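Local coordinates for protein diguanylate cyclase with PAS/PAC sensor (Marinobacter aquaeolei, PDB 3H9W) that probably senses a signal through this N-terminal PAS domain for a diguanylate cyclase that would make cyclic di-GMP from two GTP molecules, at residues W7-N10 and A15-Y18; G32-V37 and A41-P46; V53-K58 and V64-D69. All blocks are in the same frame, centred on the assembly; numbering follows the deposited sequence.

Contact 1 of 3, residues W7-N10 and A15-Y18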
ATOM      1  N   TRP A   7       0.993   1.715  -7.442  1.00 17.94           N
ATOM      2  CA  TRP A   7       0.173   1.955  -8.624  1.00 22.45           C
ATOM      3  C   TRP A   7      -1.045   2.797  -8.260  1.00 20.22           C
ATOM      4  O   TRP A   7      -1.417   2.907  -7.087  1.00 22.00           O
ATOM      5  CB  TRP A   7      -0.287   0.634  -9.249  1.00 19.85           C
ATOM      6  CG  TRP A   7      -1.087  -0.211  -8.323  1.00 18.90           C
ATOM      7  CD1 TRP A   7      -0.626  -1.211  -7.512  1.00 14.29           C
ATOM      8  CD2 TRP A   7      -2.489  -0.086  -8.052  1.00 27.05           C
ATOM      9  NE1 TRP A   7      -1.658  -1.715  -6.748  1.00 21.14           N
ATOM     10  CE2 TRP A   7      -2.811  -1.041  -7.061  1.00 18.00           C
ATOM     11  CE3 TRP A   7      -3.505   0.742  -8.552  1.00 20.51           C
ATOM     12  CZ2 TRP A   7      -4.100  -1.186  -6.556  1.00 17.74           C
ATOM     13  CZ3 TRP A   7      -4.790   0.597  -8.050  1.00 25.38           C
ATOM     14  CH2 TRP A   7      -5.076  -0.364  -7.059  1.00 25.27           C
ATOM     15  N   LYS A   8      -1.657   3.384  -9.281  1.00 20.28           N
ATOM     16  CA  LYS A   8      -2.841   4.211  -9.118  1.00 21.11           C
ATOM     17  C   LYS A   8      -3.668   4.089 -10.383  1.00 23.14           C
ATOM     18  O   LYS A   8      -3.120   4.023 -11.490  1.00 22.99           O
ATOM     19  CB  LYS A   8      -2.469   5.679  -8.905  1.00 29.36           C
ATOM     20  CG  LYS A   8      -3.680   6.588  -8.706  1.00 34.55           C
ATOM     21  CD  LYS A   8      -3.273   8.049  -8.606  1.00 39.86           C
ATOM     22  CE  LYS A   8      -4.471   8.943  -8.313  1.00 41.73           C
ATOM     23  NZ  LYS A   8      -4.074  10.371  -8.201  1.00 42.59           N
ATOM     24  N   ILE A   9      -4.983   4.051 -10.208  1.00 19.62           N
ATOM     25  CA  ILE A   9      -5.925   3.933 -11.315  1.00 24.24           C
ATOM     26  C   ILE A   9      -6.942   5.070 -11.293  1.00 27.90           C
ATOM     27  O   ILE A   9      -7.538   5.360 -10.255  1.00 30.91           O
ATOM     28  CB  ILE A   9      -6.719   2.607 -11.243  1.00 25.99           C
ATOM     29  CG1 ILE A   9      -5.814   1.423 -11.585  1.00 24.49           C
ATOM     30  CG2 ILE A   9      -7.917   2.663 -12.192  1.00 25.29           C
ATOM     31  CD1 ILE A   9      -5.533   1.275 -13.052  1.00 47.04           C
ATOM     32  N   ASN A  10      -7.137   5.707 -12.442  1.00 30.35           N
ATOM     33  CA  ASN A  10      -8.115   6.784 -12.567  1.00 28.47           C
ATOM     34  C   ASN A  10      -9.455   6.069 -12.691  1.00 26.89           C
ATOM     35  O   ASN A  10      -9.688   5.347 -13.653  1.00 26.53           O
ATOM     36  CB  ASN A  10      -7.824   7.612 -13.826  1.00 32.31           C
ATOM     37  CG  ASN A  10      -8.847   8.709 -14.059  1.00 42.94           C
ATOM     38  OD1 ASN A  10     -10.011   8.439 -14.349  1.00 51.20           O
ATOM     39  ND2 ASN A  10      -8.414   9.954 -13.929  1.00 43.03           N
ATOM     40  N   ALA A  15      -7.895   3.802 -16.197  1.00 23.27           N
ATOM     41  CA  ALA A  15      -6.559   3.665 -16.753  1.00 23.00           C
ATOM     42  C   ALA A  15      -5.521   3.859 -15.653  1.00 28.13           C
ATOM     43  O   ALA A  15      -5.775   4.545 -14.663  1.00 30.43           O
ATOM     44  CB  ALA A  15      -6.344   4.691 -17.857  1.00 31.94           C
ATOM     45  N   PHE A  16      -4.355   3.247 -15.825  1.00 25.08           N
ATOM     46  CA  PHE A  16      -3.282   3.375 -14.850  1.00 25.51           C
ATOM     47  C   PHE A  16      -2.641   4.751 -14.959  1.00 32.82           C
ATOM     48  O   PHE A  16      -2.212   5.160 -16.038  1.00 32.22           O
ATOM     49  CB  PHE A  16      -2.213   2.304 -15.082  1.00 24.24           C
ATOM     50  CG  PHE A  16      -2.494   1.001 -14.390  1.00 24.99           C
ATOM     51  CD1 PHE A  16      -2.244   0.855 -13.027  1.00 24.80           C
ATOM     52  CD2 PHE A  16      -3.014  -0.079 -15.096  1.00 26.89           C
ATOM     53  CE1 PHE A  16      -2.503  -0.348 -12.379  1.00 25.19           C
ATOM     54  CE2 PHE A  16      -3.277  -1.290 -14.456  1.00 28.85           C
ATOM     55  CZ  PHE A  16      -3.024  -1.426 -13.096  1.00 23.45           C
ATOM     56  N   GLU A  17      -2.588   5.464 -13.839  1.00 30.10           N
ATOM     57  CA  GLU A  17      -1.969   6.787 -13.797  1.00 28.41           C
ATOM     58  C   GLU A  17      -0.464   6.529 -13.737  1.00 32.13           C
ATOM     59  O   GLU A  17       0.340   7.223 -14.366  1.00 28.01           O
ATOM     60  CB  GLU A  17      -2.437   7.537 -12.550  1.00 36.57           C
ATOM     61  CG  GLU A  17      -2.378   9.048 -12.653  1.00 51.86           C
ATOM     62  CD  GLU A  17      -3.757   9.684 -12.614  1.00 57.50           C
ATOM     63  OE1 GLU A  17      -4.570   9.414 -13.525  1.00 65.25           O
ATOM     64  OE2 GLU A  17      -4.033  10.450 -11.665  1.00 62.85           O
ATOM     65  N   TYR A  18      -0.090   5.511 -12.971  1.00 26.42           N
ATOM     66  CA  TYR A  18       1.303   5.127 -12.846  1.00 24.82           C
ATOM     67  C   TYR A  18       1.387   3.751 -12.199  1.00 26.46           C
ATOM     68  O   TYR A  18       0.438   3.292 -11.561  1.00 22.16           O
ATOM     69  CB  TYR A  18       2.085   6.156 -12.008  1.00 29.82           C
ATOM     70  CG  TYR A  18       1.675   6.260 -10.551  1.00 28.43           C
ATOM     71  CD1 TYR A  18       2.068   5.298  -9.618  1.00 32.86           C
ATOM     72  CD2 TYR A  18       0.873   7.313 -10.107  1.00 28.60           C
ATOM     73  CE1 TYR A  18       1.667   5.381  -8.281  1.00 26.96           C
ATOM     74  CE2 TYR A  18       0.467   7.404  -8.775  1.00 26.27           C
ATOM     75  CZ  TYR A  18       0.864   6.439  -7.870  1.00 26.29           C
ATOM     76  OH  TYR A  18       0.450   6.516  -6.558  1.00 28.62           O
TER
HETATM   77  O   HOH W   1       0.578   4.101  -4.895  1.00 30.29           O

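Contact 2 of 3, residues G32-V37 and A41-P46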
ATOM      1  N   GLY A  32       5.652   0.121 -19.427  1.00 27.66           N
ATOM      2  CA  GLY A  32       4.731   0.950 -20.186  1.00 26.20           C
ATOM      3  C   GLY A  32       3.520   0.230 -20.757  1.00 24.25           C
ATOM      4  O   GLY A  32       2.595   0.877 -21.253  1.00 26.34           O
ATOM      5  N   SER A  33       3.517  -1.102 -20.687  1.00 18.55           N
ATOM      6  CA  SER A  33       2.414  -1.904 -21.221  1.00 20.72           C
ATOM      7  C   SER A  33       1.192  -1.943 -20.304  1.00 25.82           C
ATOM      8  O   SER A  33       0.109  -2.361 -20.717  1.00 22.46           O
ATOM      9  CB  SER A  33       2.876  -3.340 -21.477  1.00 21.86           C
ATOM     10  OG  SER A  33       3.011  -4.041 -20.249  1.00 27.19           O
ATOM     11  N   TRP A  34       1.366  -1.527 -19.057  1.00 21.46           N
ATOM     12  CA  TRP A  34       0.254  -1.517 -18.116  1.00 19.48           C
ATOM     13  C   TRP A  34      -0.546  -0.241 -18.330  1.00 22.37           C
ATOM     14  O   TRP A  34      -0.319   0.764 -17.662  1.00 25.14           O
ATOM     15  CB  TRP A  34       0.782  -1.598 -16.684  1.00 17.50           C
ATOM     16  CG  TRP A  34       1.423  -2.918 -16.384  1.00 19.98           C
ATOM     17  CD1 TRP A  34       2.687  -3.315 -16.717  1.00 22.99           C
ATOM     18  CD2 TRP A  34       0.807  -4.035 -15.738  1.00 19.04           C
ATOM     19  NE1 TRP A  34       2.898  -4.619 -16.316  1.00 19.76           N
ATOM     20  CE2 TRP A  34       1.758  -5.083 -15.711  1.00 23.42           C
ATOM     21  CE3 TRP A  34      -0.460  -4.257 -15.181  1.00 21.40           C
ATOM     22  CZ2 TRP A  34       1.481  -6.336 -15.138  1.00 19.88           C
ATOM     23  CZ3 TRP A  34      -0.736  -5.498 -14.612  1.00 23.43           C
ATOM     24  CH2 TRP A  34       0.232  -6.523 -14.597  1.00 18.59           C
ATOM     25  N   LYS A  35      -1.484  -0.299 -19.274  1.00 24.73           N
ATOM     26  CA  LYS A  35      -2.316   0.848 -19.636  1.00 24.20           C
ATOM     27  C   LYS A  35      -3.618   1.008 -18.854  1.00 22.90           C
ATOM     28  O   LYS A  35      -3.984   2.125 -18.484  1.00 27.69           O
ATOM     29  CB  LYS A  35      -2.631   0.791 -21.136  1.00 24.61           C
ATOM     30  CG  LYS A  35      -1.421   1.010 -22.031  1.00 26.47           C
ATOM     31  CD  LYS A  35      -0.963   2.460 -21.973  1.00 23.00           C
ATOM     32  CE  LYS A  35       0.213   2.710 -22.896  1.00 23.61           C
ATOM     33  NZ  LYS A  35       0.720   4.100 -22.766  1.00 28.52           N
ATOM     34  N   SER A  36      -4.327  -0.090 -18.613  1.00 23.84           N
ATOM     35  CA  SER A  36      -5.589  -0.014 -17.881  1.00 25.99           C
ATOM     36  C   SER A  36      -5.909  -1.276 -17.094  1.00 23.11           C
ATOM     37  O   SER A  36      -5.167  -2.262 -17.122  1.00 22.11           O
ATOM     38  CB  SER A  36      -6.753   0.244 -18.841  1.00 30.64           C
ATOM     39  OG  SER A  36      -7.051  -0.925 -19.589  1.00 31.29           O
ATOM     40  N   VAL A  37      -7.047  -1.235 -16.413  1.00 21.83           N
ATOM     41  CA  VAL A  37      -7.510  -2.356 -15.614  1.00 20.38           C
ATOM     42  C   VAL A  37      -7.640  -3.608 -16.468  1.00 20.65           C
ATOM     43  O   VAL A  37      -7.464  -4.731 -15.984  1.00 22.36           O
ATOM     44  CB  VAL A  37      -8.867  -2.038 -14.960  1.00 28.07           C
ATOM     45  CG1 VAL A  37      -8.695  -0.906 -13.957  1.00 31.19           C
ATOM     46  CG2 VAL A  37      -9.878  -1.641 -16.029  1.00 30.67           C
ATOM     47  N   ALA A  41      -6.518  -7.306 -15.528  1.00 21.36           N
ATOM     48  CA  ALA A  41      -7.458  -8.429 -15.563  1.00 25.17           C
ATOM     49  C   ALA A  41      -7.012  -9.551 -16.500  1.00 26.82           C
ATOM     50  O   ALA A  41      -7.235 -10.734 -16.224  1.00 26.80           O
ATOM     51  CB  ALA A  41      -8.847  -7.925 -15.977  1.00 24.10           C
ATOM     52  N   THR A  42      -6.388  -9.182 -17.612  1.00 27.81           N
ATOM     53  CA  THR A  42      -5.927 -10.169 -18.579  1.00 26.48           C
ATOM     54  C   THR A  42      -4.712 -10.953 -18.096  1.00 27.43           C
ATOM     55  O   THR A  42      -4.634 -12.164 -18.282  1.00 26.21           O
ATOM     56  CB  THR A  42      -5.593  -9.488 -19.922  1.00 32.56           C
ATOM     57  OG1 THR A  42      -6.803  -8.995 -20.512  1.00 26.62           O
ATOM     58  CG2 THR A  42      -4.926 -10.468 -20.880  1.00 33.31           C
ATOM     59  N   ARG A  43      -3.774 -10.256 -17.465  1.00 26.57           N
ATOM     60  CA  ARG A  43      -2.543 -10.872 -16.976  1.00 22.19           C
ATOM     61  C   ARG A  43      -2.762 -11.538 -15.624  1.00 26.23           C
ATOM     62  O   ARG A  43      -2.102 -11.218 -14.631  1.00 23.22           O
ATOM     63  CB  ARG A  43      -1.465  -9.795 -16.894  1.00 21.02           C
ATOM     64  CG  ARG A  43      -1.201  -9.188 -18.261  1.00 19.82           C
ATOM     65  CD  ARG A  43      -0.385  -7.906 -18.211  1.00 27.08           C
ATOM     66  NE  ARG A  43      -0.252  -7.355 -19.558  1.00 25.08           N
ATOM     67  CZ  ARG A  43       0.395  -6.235 -19.853  1.00 30.69           C
ATOM     68  NH1 ARG A  43       0.983  -5.528 -18.895  1.00 22.90           N
ATOM     69  NH2 ARG A  43       0.457  -5.824 -21.115  1.00 35.27           N
HETATM   70  N   MSE A  44      -3.679 -12.496 -15.607  1.00 24.14           N
HETATM   71  CA  MSE A  44      -4.040 -13.192 -14.388  1.00 22.71           C
HETATM   72  C   MSE A  44      -4.442 -14.630 -14.707  1.00 25.09           C
HETATM   73  O   MSE A  44      -4.885 -14.931 -15.815  1.00 26.87           O
HETATM   74  CB  MSE A  44      -5.210 -12.444 -13.746  1.00 26.04           C
HETATM   75  CG  MSE A  44      -5.572 -12.862 -12.345  1.00 26.46           C
HETATM   76 SE   MSE A  44      -7.110 -11.851 -11.766  1.00 35.28          SE
HETATM   77  CE  MSE A  44      -6.284 -10.092 -11.620  1.00 26.77           C
ATOM     78  N   HIS A  45      -4.279 -15.512 -13.729  1.00 22.89           N
ATOM     79  CA  HIS A  45      -4.634 -16.923 -13.882  1.00 28.66           C
ATOM     80  C   HIS A  45      -6.130 -17.022 -14.197  1.00 31.24           C
ATOM     81  O   HIS A  45      -6.937 -16.277 -13.637  1.00 25.18           O
ATOM     82  CB  HIS A  45      -4.306 -17.656 -12.584  1.00 25.27           C
ATOM     83  CG  HIS A  45      -4.408 -19.144 -12.682  1.00 29.79           C
ATOM     84  ND1 HIS A  45      -5.608 -19.801 -12.837  1.00 27.12           N
ATOM     85  CD2 HIS A  45      -3.454 -20.105 -12.642  1.00 28.50           C
ATOM     86  CE1 HIS A  45      -5.392 -21.103 -12.885  1.00 36.15           C
ATOM     87  NE2 HIS A  45      -4.093 -21.315 -12.769  1.00 31.91           N
ATOM     88  N   PRO A  46      -6.524 -17.939 -15.104  1.00 30.19           N
ATOM     89  CA  PRO A  46      -7.938 -18.094 -15.464  1.00 27.02           C
ATOM     90  C   PRO A  46      -8.904 -18.377 -14.312  1.00 27.70           C
ATOM     91  O   PRO A  46     -10.035 -17.897 -14.325  1.00 33.22           O
ATOM     92  CB  PRO A  46      -7.914 -19.226 -16.505  1.00 34.36           C
ATOM     93  CG  PRO A  46      -6.691 -20.013 -16.138  1.00 36.58           C
ATOM     94  CD  PRO A  46      -5.692 -18.918 -15.827  1.00 32.96           C
TER

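Contact 3 of 3, residues V53-K58 and V64-D69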
ATOM      1  N   VAL A  53     -11.755 -10.027 -10.420  1.00 24.35           N
ATOM      2  CA  VAL A  53     -12.294  -8.871 -11.113  1.00 20.76           C
ATOM      3  C   VAL A  53     -13.627  -8.431 -10.509  1.00 20.71           C
ATOM      4  O   VAL A  53     -13.803  -7.261 -10.163  1.00 24.87           O
ATOM      5  CB  VAL A  53     -12.465  -9.175 -12.619  1.00 30.59           C
ATOM      6  CG1 VAL A  53     -12.966  -7.938 -13.353  1.00 38.81           C
ATOM      7  CG2 VAL A  53     -11.135  -9.630 -13.200  1.00 28.92           C
ATOM      8  N   ASN A  54     -14.564  -9.362 -10.357  1.00 22.63           N
ATOM      9  CA  ASN A  54     -15.870  -9.023  -9.791  1.00 24.84           C
ATOM     10  C   ASN A  54     -15.770  -8.506  -8.359  1.00 26.49           C
ATOM     11  O   ASN A  54     -16.457  -7.555  -7.985  1.00 24.06           O
ATOM     12  CB  ASN A  54     -16.807 -10.237  -9.825  1.00 33.47           C
ATOM     13  CG  ASN A  54     -17.150 -10.668 -11.237  1.00 47.52           C
ATOM     14  OD1 ASN A  54     -17.367  -9.831 -12.118  1.00 45.63           O
ATOM     15  ND2 ASN A  54     -17.216 -11.979 -11.458  1.00 49.82           N
ATOM     16  N   PHE A  55     -14.922  -9.141  -7.560  1.00 24.16           N
ATOM     17  CA  PHE A  55     -14.737  -8.727  -6.179  1.00 22.80           C
ATOM     18  C   PHE A  55     -14.203  -7.291  -6.132  1.00 23.92           C
ATOM     19  O   PHE A  55     -14.794  -6.421  -5.494  1.00 27.56           O
ATOM     20  CB  PHE A  55     -13.767  -9.686  -5.467  1.00 22.47           C
ATOM     21  CG  PHE A  55     -13.400  -9.253  -4.075  1.00 21.22           C
ATOM     22  CD1 PHE A  55     -14.337  -9.289  -3.045  1.00 25.84           C
ATOM     23  CD2 PHE A  55     -12.136  -8.753  -3.808  1.00 21.63           C
ATOM     24  CE1 PHE A  55     -14.018  -8.822  -1.772  1.00 29.37           C
ATOM     25  CE2 PHE A  55     -11.806  -8.283  -2.539  1.00 25.30           C
ATOM     26  CZ  PHE A  55     -12.746  -8.316  -1.522  1.00 25.62           C
ATOM     27  N   CYS A  56     -13.103  -7.027  -6.828  1.00 21.88           N
ATOM     28  CA  CYS A  56     -12.532  -5.682  -6.805  1.00 21.04           C
ATOM     29  C   CYS A  56     -13.483  -4.609  -7.324  1.00 29.65           C
ATOM     30  O   CYS A  56     -13.544  -3.509  -6.776  1.00 26.73           O
ATOM     31  CB  CYS A  56     -11.210  -5.651  -7.579  1.00 25.95           C
ATOM     32  SG  CYS A  56      -9.890  -6.574  -6.745  1.00 25.47           S
ATOM     33  N   VAL A  57     -14.226  -4.926  -8.377  1.00 29.75           N
ATOM     34  CA  VAL A  57     -15.183  -3.983  -8.932  1.00 31.59           C
ATOM     35  C   VAL A  57     -16.245  -3.631  -7.891  1.00 31.69           C
ATOM     36  O   VAL A  57     -16.518  -2.458  -7.633  1.00 34.32           O
ATOM     37  CB  VAL A  57     -15.878  -4.577 -10.170  1.00 36.69           C
ATOM     38  CG1 VAL A  57     -17.061  -3.710 -10.575  1.00 48.57           C
ATOM     39  CG2 VAL A  57     -14.889  -4.669 -11.312  1.00 40.11           C
ATOM     40  N   LYS A  58     -16.835  -4.658  -7.291  1.00 32.13           N
ATOM     41  CA  LYS A  58     -17.874  -4.469  -6.284  1.00 33.86           C
ATOM     42  C   LYS A  58     -17.391  -3.636  -5.098  1.00 32.81           C
ATOM     43  O   LYS A  58     -18.074  -2.713  -4.661  1.00 33.66           O
ATOM     44  CB  LYS A  58     -18.368  -5.828  -5.783  1.00 31.89           C
ATOM     45  CG  LYS A  58     -19.523  -5.754  -4.786  1.00 46.04           C
ATOM     46  CD  LYS A  58     -20.778  -5.163  -5.420  1.00 58.50           C
ATOM     47  CE  LYS A  58     -21.945  -5.169  -4.443  1.00 54.13           C
ATOM     48  NZ  LYS A  58     -21.629  -4.381  -3.219  1.00 59.57           N
ATOM     49  N   VAL A  64     -15.133   0.771  -0.670  1.00 32.43           N
ATOM     50  CA  VAL A  64     -14.556  -0.007   0.421  1.00 30.90           C
ATOM     51  C   VAL A  64     -13.158  -0.534   0.089  1.00 36.65           C
ATOM     52  O   VAL A  64     -12.976  -1.220  -0.912  1.00 32.77           O
ATOM     53  CB  VAL A  64     -15.469  -1.202   0.768  1.00 30.31           C
ATOM     54  CG1 VAL A  64     -14.840  -2.046   1.865  1.00 43.32           C
ATOM     55  CG2 VAL A  64     -16.842  -0.692   1.205  1.00 38.09           C
ATOM     56  N   ASP A  65     -12.172  -0.212   0.923  1.00 31.66           N
ATOM     57  CA  ASP A  65     -10.811  -0.691   0.686  1.00 32.10           C
ATOM     58  C   ASP A  65     -10.841  -2.198   0.687  1.00 27.59           C
ATOM     59  O   ASP A  65     -11.621  -2.806   1.411  1.00 31.04           O
ATOM     60  CB  ASP A  65      -9.864  -0.211   1.778  1.00 31.12           C
ATOM     61  CG  ASP A  65      -9.553   1.253   1.659  1.00 29.27           C
ATOM     62  OD1 ASP A  65     -10.251   1.945   0.885  1.00 24.09           O
ATOM     63  OD2 ASP A  65      -8.615   1.705   2.337  1.00 25.97           O
ATOM     64  N   HIS A  66      -9.988  -2.810  -0.121  1.00 24.43           N
ATOM     65  CA  HIS A  66      -9.970  -4.260  -0.192  1.00 23.94           C
ATOM     66  C   HIS A  66      -8.608  -4.763  -0.626  1.00 26.24           C
ATOM     67  O   HIS A  66      -7.717  -3.980  -0.952  1.00 22.14           O
ATOM     68  CB  HIS A  66     -11.030  -4.729  -1.194  1.00 22.13           C
ATOM     69  CG  HIS A  66     -10.946  -4.034  -2.517  1.00 21.05           C
ATOM     70  ND1 HIS A  66     -11.340  -2.724  -2.694  1.00 22.81           N
ATOM     71  CD2 HIS A  66     -10.460  -4.445  -3.713  1.00 23.68           C
ATOM     72  CE1 HIS A  66     -11.098  -2.359  -3.941  1.00 22.28           C
ATOM     73  NE2 HIS A  66     -10.563  -3.385  -4.580  1.00 26.51           N
ATOM     74  N   GLU A  67      -8.457  -6.083  -0.625  1.00 21.34           N
ATOM     75  CA  GLU A  67      -7.214  -6.712  -1.045  1.00 20.65           C
ATOM     76  C   GLU A  67      -7.560  -8.097  -1.572  1.00 18.91           C
ATOM     77  O   GLU A  67      -8.553  -8.687  -1.156  1.00 19.58           O
ATOM     78  CB  GLU A  67      -6.236  -6.830   0.128  1.00 23.48           C
ATOM     79  CG  GLU A  67      -6.657  -7.820   1.193  1.00 29.51           C
ATOM     80  CD  GLU A  67      -5.583  -8.019   2.252  1.00 42.57           C
ATOM     81  OE1 GLU A  67      -5.287  -7.054   2.980  1.00 33.08           O
ATOM     82  OE2 GLU A  67      -5.037  -9.141   2.347  1.00 45.71           O
ATOM     83  N   ALA A  68      -6.751  -8.600  -2.498  1.00 19.08           N
ATOM     84  CA  ALA A  68      -6.974  -9.917  -3.082  1.00 17.73           C
ATOM     85  C   ALA A  68      -5.657 -10.602  -3.397  1.00 22.10           C
ATOM     86  O   ALA A  68      -4.679  -9.955  -3.775  1.00 24.38           O
ATOM     87  CB  ALA A  68      -7.810  -9.794  -4.367  1.00 22.23           C
ATOM     88  N   ASP A  69      -5.640 -11.919  -3.222  1.00 20.56           N
ATOM     89  CA  ASP A  69      -4.465 -12.727  -3.507  1.00 20.30           C
ATOM     90  C   ASP A  69      -4.777 -13.516  -4.768  1.00 20.84           C
ATOM     91  O   ASP A  69      -5.820 -14.161  -4.857  1.00 21.34           O
ATOM     92  CB  ASP A  69      -4.190 -13.709  -2.362  1.00 23.82           C
ATOM     93  CG  ASP A  69      -3.681 -13.028  -1.108  1.00 29.46           C
ATOM     94  OD1 ASP A  69      -3.784 -11.787  -1.014  1.00 27.66           O
ATOM     95  OD2 ASP A  69      -3.176 -13.742  -0.215  1.00 23.61           O
TER

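Contact 1 of 3, residues W7-N10 and A15-Y18
The beta hairpin that opens the PAS sheet pairs Lys8 with Tyr18 and Ile9 with Phe16 in antiparallel fashion. The step from one pair to the other skips a residue on the second strand only, which defines a beta bulge at Glu17. Around it Lys8 N gives a hydrogen bond to Tyr18 O (3.1 Å), and Glu17 N reaches Lys8 O at 2.8 Å. Further along, Asn10 N donates to Ala15 O at 2.9 Å with an N-H...O angle of 166°. In the PAS fold this hairpin forms one edge of the sheet, strand 7-10 lying between 15-18 and strand 96-105; Trp7 and Ile9 bond through their backbones to Gly101 and Leu99. Lys8 presents CB over the face of the Tyr18 ring, 3.8 Å from CB to the ring centroid. Its fully extended chain then runs alongside the Glu17 side chain in the same direction, to a weak salt bridge from Lys8 NZ to Glu17 OE2 (3.5 Å). On the sheet face shared by Ile9 and Phe16, Ile9 CD1 lies on one face of the Phe16 ring, though its modelled closeness is doubtful, while Trp7 CB meets that ring at its edge, 4.0 Å from Phe16 CE1. One water links Tyr18 OH (2.9 Å) to Trp7 O.

Contact 2 of 3, residues G32-V37 and A41-P46
The backbones meet at one turn of helix, where Ala41 N donates to Val37 O at 2.8 Å, an i to i+4 bond. This is the first turn of the short helix 37-42 of the PAS fold, with Ser36 as its N-cap: Ser36 OG takes the N-H of Glu38. Both Trp34 and Arg43, which flank the helix in sequence, are centres of inverse gamma turns, and their side chains come together beside it. Arg43 runs out extended from CG to NE, so that its CD passes over the six-membered ring of Trp34, 4.1 Å from CD to the centroid, and its charged end arrives above the five-membered ring. Arg43 CZ stands 4.6 Å from the centroid of the Trp34 five-membered ring and close to its normal, a cation-pi contact. The guanidinium is upright on the indole, the two planes 90° apart, so an edge rather than a flat face of the cation meets the ring, with Arg43 NH1 nearest, 3.3 Å from Trp34 CE2; Trp29 makes a second cation-pi contact with Arg43. The same NH1 also makes a polar contact: Ser33 OG, which also bonds to Pro30 O, receives a hydrogen bond from it. That bond spans 2.9 Å from Arg43 NH1 to Ser33 OG, is bent to 140° at the hydrogen, and leaves OG tilted 23° out of the guanidinium plane.

Contact 3 of 3, residues V53-K58 and V64-D69
Strand 66-69 runs beneath helix 53-58 in the helix-on-sheet packing of the PAS fold, nearly antiparallel to it, the two axes 9.1 Å from each other at closest approach. Just ahead of the strand, Val64 contributes through its backbone: Val64 O accepts a hydrogen bond from His66 ND1 at 2.8 Å, nearly straight at 163°. The donor lies in the carbonyl plane and the acceptor close to the imidazole plane, so this bond fixes the rotation of the ring and indicates a proton on ND1. His66 is the main point of contact. With chi1 at 51° its CG sits between the backbone N and carbonyl carbon, and the ring is carried up to Cys56, whose SG approaches the imidazole at its edge, 3.7 Å from His66 CD2. Phe55 reaches the same residue from a neighbouring position on the helix: its CE2 lies 3.9 Å from His66 CB, and the two rings, almost perpendicular at 86°, meet obliquely with centroids 5.9 Å apart. Glu67 has its CB directed away from the helix, and its carboxylate forms a salt bridge with Lys3 of the second subunit. Its backbone still takes part, since Phe55 CE2 comes within 3.6 Å of Glu67 O. Ala68 turns back toward the helix, where Trp51 also packs on it, and it closes the contact with a loose apolar touch of 4.5 Å between its CB and Phe55 CD2.

In the fold
Contacts 1 and 3 both reach the antiparallel sheet, at its two outermost strands, 15-19 and 66-73; their centres are 16 Å apart and they do not touch. Contact 3 is buried and depends on aromatic, sulfur and apolar packing between helix and strand, whereas contact 1, partly buried, is a strand pairing held by backbone bonds. Contact 2 is a surface contact joining loop and short helix, with a cation over an indole. It touches both others: Phe16 N lies 2.9 Å from Lys35 O, a probable hydrogen bond to contact 1, and Ala41 CB packs 4.0 Å from Val53 CG2 of contact 3.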